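Local coordinates for protein thiamine pyrophosphokinase (Saccharomyces cerevisiae, PDB 1IG0) that makes thiamine diphosphate by transferring a pyrophosphate group from ATP to thiamine, the only enzyme in yeast able to do so, at residues H137-E142 with T182-L187. Residues are numbered along the deposited sequence; the frame is centred on the assembly and turned at random.
Sequences HFNSPE and TPISLL
Phe-138, Asn-139 and Ile-184 share one first torsion: in each, the next side-chain carbon (CG, or CG1 of Ile-184) lies beside the backbone N and opposite the carbonyl carbon, with chi1 of -61° in Ile-184. Ile-184 then continues fully extended through chi2 (177°), and this straight reach carries its CD1 methyl to the end of helix 126-139. There CD1 of Ile-184 lies 3.9 Å from CD1 of the Phe-138 ring, an apolar contact made at a slant to the ring. Its other neighbour is the amide of Asn-139, whose ND2 is 4.1 Å from the same Ile-184 CD1; the two side chains approach from opposite directions, and no direct hydrogen bond joins the segments. The polar link runs instead through two waters, both donating to OD1 of Asn-139. One lies 2.7 Å from Asn-139 OD1 and also donates to Thr-182 O, again at 2.7 Å; the second accepts from Thr-182 N at 3.0 Å. With ND2 bonded to Ser-135 OG, both ends of the amide are engaged, which should fix its rotation. Over one face of the Phe-138 ring, CD2 of His-137 sits 3.6 Å from the plane, above its centre. Phe-138 also touches Asn-38 and Thr-40 of strand 38-43, the parallel neighbour of strand 184-189, while Ile-184 leans on Phe-216 of the strand at its other side. A helix C-terminus thus packs on the start of a parallel strand, the helix-on-sheet layering of the alpha-beta-alpha catalytic domain of thiamine pyrophosphokinase.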
ATOM      1  N   HIS B 137       4.398 -27.735   7.499  1.00 17.81           N
ATOM      2  CA  HIS B 137       5.024 -28.531   6.449  1.00 18.64           C
ATOM      3  C   HIS B 137       6.497 -28.805   6.737  1.00 19.05           C
ATOM      4  O   HIS B 137       6.963 -29.939   6.622  1.00 19.58           O
ATOM      5  CB  HIS B 137       4.916 -27.814   5.101  1.00 18.29           C
ATOM      6  CG  HIS B 137       5.678 -28.486   4.001  1.00 19.58           C
ATOM      7  ND1 HIS B 137       5.167 -29.542   3.278  1.00 20.44           N
ATOM      8  CD2 HIS B 137       6.934 -28.284   3.536  1.00 19.94           C
ATOM      9  CE1 HIS B 137       6.078 -29.963   2.416  1.00 21.42           C
ATOM     10  NE2 HIS B 137       7.158 -29.216   2.554  1.00 21.98           N
ATOM     11  N   PHE B 138       7.228 -27.760   7.107  1.00 18.48           N
ATOM     12  CA  PHE B 138       8.654 -27.889   7.379  1.00 18.84           C
ATOM     13  C   PHE B 138       9.039 -28.290   8.798  1.00 18.74           C
ATOM     14  O   PHE B 138      10.070 -28.931   8.999  1.00 18.71           O
ATOM     15  CB  PHE B 138       9.375 -26.577   7.046  1.00 18.52           C
ATOM     16  CG  PHE B 138       9.515 -26.313   5.576  1.00 19.54           C
ATOM     17  CD1 PHE B 138       8.911 -25.203   4.994  1.00 19.72           C
ATOM     18  CD2 PHE B 138      10.259 -27.171   4.771  1.00 18.94           C
ATOM     19  CE1 PHE B 138       9.046 -24.950   3.631  1.00 21.60           C
ATOM     20  CE2 PHE B 138      10.400 -26.929   3.408  1.00 21.04           C
ATOM     21  CZ  PHE B 138       9.793 -25.816   2.836  1.00 20.96           C
ATOM     22  N   ASN B 139       8.220 -27.929   9.781  1.00 18.91           N
ATOM     23  CA  ASN B 139       8.579 -28.215  11.164  1.00 18.83           C
ATOM     24  C   ASN B 139       7.784 -29.259  11.942  1.00 18.64           C
ATOM     25  O   ASN B 139       8.097 -29.529  13.102  1.00 17.75           O
ATOM     26  CB  ASN B 139       8.605 -26.898  11.945  1.00 19.23           C
ATOM     27  CG  ASN B 139       9.433 -25.830  11.246  1.00 20.73           C
ATOM     28  OD1 ASN B 139      10.577 -26.072  10.865  1.00 20.09           O
ATOM     29  ND2 ASN B 139       8.859 -24.641  11.079  1.00 19.43           N
ATOM     30  N   SER B 140       6.767 -29.847  11.323  1.00 19.04           N
ATOM     31  CA  SER B 140       5.976 -30.865  12.004  1.00 19.13           C
ATOM     32  C   SER B 140       5.953 -32.177  11.227  1.00 19.74           C
ATOM     33  O   SER B 140       5.139 -32.356  10.321  1.00 19.29           O
ATOM     34  CB  SER B 140       4.541 -30.381  12.218  1.00 20.22           C
ATOM     35  OG  SER B 140       3.741 -31.419  12.763  1.00 20.77           O
ATOM     36  N   PRO B 141       6.858 -33.111  11.565  1.00 19.59           N
ATOM     37  CA  PRO B 141       6.894 -34.399  10.867  1.00 20.20           C
ATOM     38  C   PRO B 141       5.549 -35.123  10.967  1.00 20.62           C
ATOM     39  O   PRO B 141       5.169 -35.884  10.075  1.00 20.99           O
ATOM     40  CB  PRO B 141       8.010 -35.146  11.591  1.00 19.29           C
ATOM     41  CG  PRO B 141       8.939 -34.048  11.988  1.00 19.83           C
ATOM     42  CD  PRO B 141       7.978 -33.005  12.516  1.00 20.15           C
ATOM     43  N   GLU B 142       4.832 -34.882  12.059  1.00 21.30           N
ATOM     44  CA  GLU B 142       3.533 -35.512  12.264  1.00 23.56           C
ATOM     45  C   GLU B 142       2.508 -34.972  11.277  1.00 23.56           C
ATOM     46  O   GLU B 142       1.648 -35.711  10.801  1.00 22.61           O
ATOM     47  CB  GLU B 142       3.050 -35.287  13.697  1.00 27.25           C
ATOM     48  CG  GLU B 142       1.676 -35.864  13.979  1.00 33.14           C
ATOM     49  CD  GLU B 142       1.455 -36.137  15.449  1.00 37.06           C
ATOM     50  OE1 GLU B 142       0.454 -35.636  16.006  1.00 40.06           O
ATOM     51  OE2 GLU B 142       2.282 -36.859  16.047  1.00 39.80           O
ATOM     52  N   THR B 182      15.010 -24.448  11.475  1.00 22.09           N
ATOM     53  CA  THR B 182      15.675 -24.091  10.229  1.00 21.67           C
ATOM     54  C   THR B 182      14.939 -22.901   9.627  1.00 21.06           C
ATOM     55  O   THR B 182      13.714 -22.906   9.530  1.00 20.43           O
ATOM     56  CB  THR B 182      15.651 -25.258   9.219  1.00 22.02           C
ATOM     57  OG1 THR B 182      16.362 -26.373   9.767  1.00 22.61           O
ATOM     58  CG2 THR B 182      16.305 -24.845   7.907  1.00 22.42           C
ATOM     59  N   PRO B 183      15.678 -21.856   9.225  1.00 20.84           N
ATOM     60  CA  PRO B 183      15.056 -20.668   8.636  1.00 20.40           C
ATOM     61  C   PRO B 183      14.244 -20.989   7.388  1.00 20.28           C
ATOM     62  O   PRO B 183      14.547 -21.940   6.669  1.00 20.48           O
ATOM     63  CB  PRO B 183      16.252 -19.774   8.321  1.00 21.57           C
ATOM     64  CG  PRO B 183      17.243 -20.156   9.381  1.00 21.46           C
ATOM     65  CD  PRO B 183      17.130 -21.661   9.381  1.00 21.28           C
ATOM     66  N   ILE B 184      13.213 -20.191   7.138  1.00 19.49           N
ATOM     67  CA  ILE B 184      12.367 -20.378   5.968  1.00 19.35           C
ATOM     68  C   ILE B 184      12.357 -19.099   5.142  1.00 19.65           C
ATOM     69  O   ILE B 184      11.756 -18.099   5.540  1.00 19.18           O
ATOM     70  CB  ILE B 184      10.910 -20.711   6.361  1.00 18.11           C
ATOM     71  CG1 ILE B 184      10.869 -22.007   7.172  1.00 17.63           C
ATOM     72  CG2 ILE B 184      10.049 -20.850   5.109  1.00 18.99           C
ATOM     73  CD1 ILE B 184       9.477 -22.372   7.673  1.00 18.13           C
ATOM     74  N   SER B 185      13.039 -19.128   4.003  1.00 19.36           N
ATOM     75  CA  SER B 185      13.080 -17.971   3.118  1.00 19.58           C
ATOM     76  C   SER B 185      11.751 -17.946   2.371  1.00 19.80           C
ATOM     77  O   SER B 185      11.475 -18.820   1.548  1.00 19.03           O
ATOM     78  CB  SER B 185      14.242 -18.089   2.130  1.00 20.25           C
ATOM     79  OG  SER B 185      14.332 -16.928   1.324  1.00 21.73           O
ATOM     80  N   LEU B 186      10.934 -16.941   2.667  1.00 18.87           N
ATOM     81  CA  LEU B 186       9.614 -16.816   2.063  1.00 18.54           C
ATOM     82  C   LEU B 186       9.475 -15.620   1.121  1.00 18.41           C
ATOM     83  O   LEU B 186       9.617 -14.470   1.535  1.00 18.93           O
ATOM     84  CB  LEU B 186       8.567 -16.724   3.176  1.00 18.63           C
ATOM     85  CG  LEU B 186       7.089 -16.560   2.826  1.00 17.76           C
ATOM     86  CD1 LEU B 186       6.593 -17.780   2.063  1.00 18.52           C
ATOM     87  CD2 LEU B 186       6.293 -16.367   4.113  1.00 18.27           C
ATOM     88  N   LEU B 187       9.197 -15.904  -0.148  1.00 18.32           N
ATOM     89  CA  LEU B 187       9.015 -14.860  -1.151  1.00 18.46           C
ATOM     90  C   LEU B 187       7.541 -14.873  -1.539  1.00 18.79           C
ATOM     91  O   LEU B 187       7.016 -15.903  -1.959  1.00 19.15           O
ATOM     92  CB  LEU B 187       9.888 -15.142  -2.378  1.00 18.45           C
ATOM     93  CG  LEU B 187       9.960 -14.038  -3.437  1.00 18.29           C
ATOM     94  CD1 LEU B 187      10.575 -12.780  -2.831  1.00 17.32           C
ATOM     95  CD2 LEU B 187      10.789 -14.517  -4.619  1.00 18.21           C
TER
HETATM   96  O   HOH W   1      11.845 -24.733   8.853  1.00 19.32           O
HETATM   97  O   HOH W   2      13.342 -26.892  11.495  1.00 22.83           O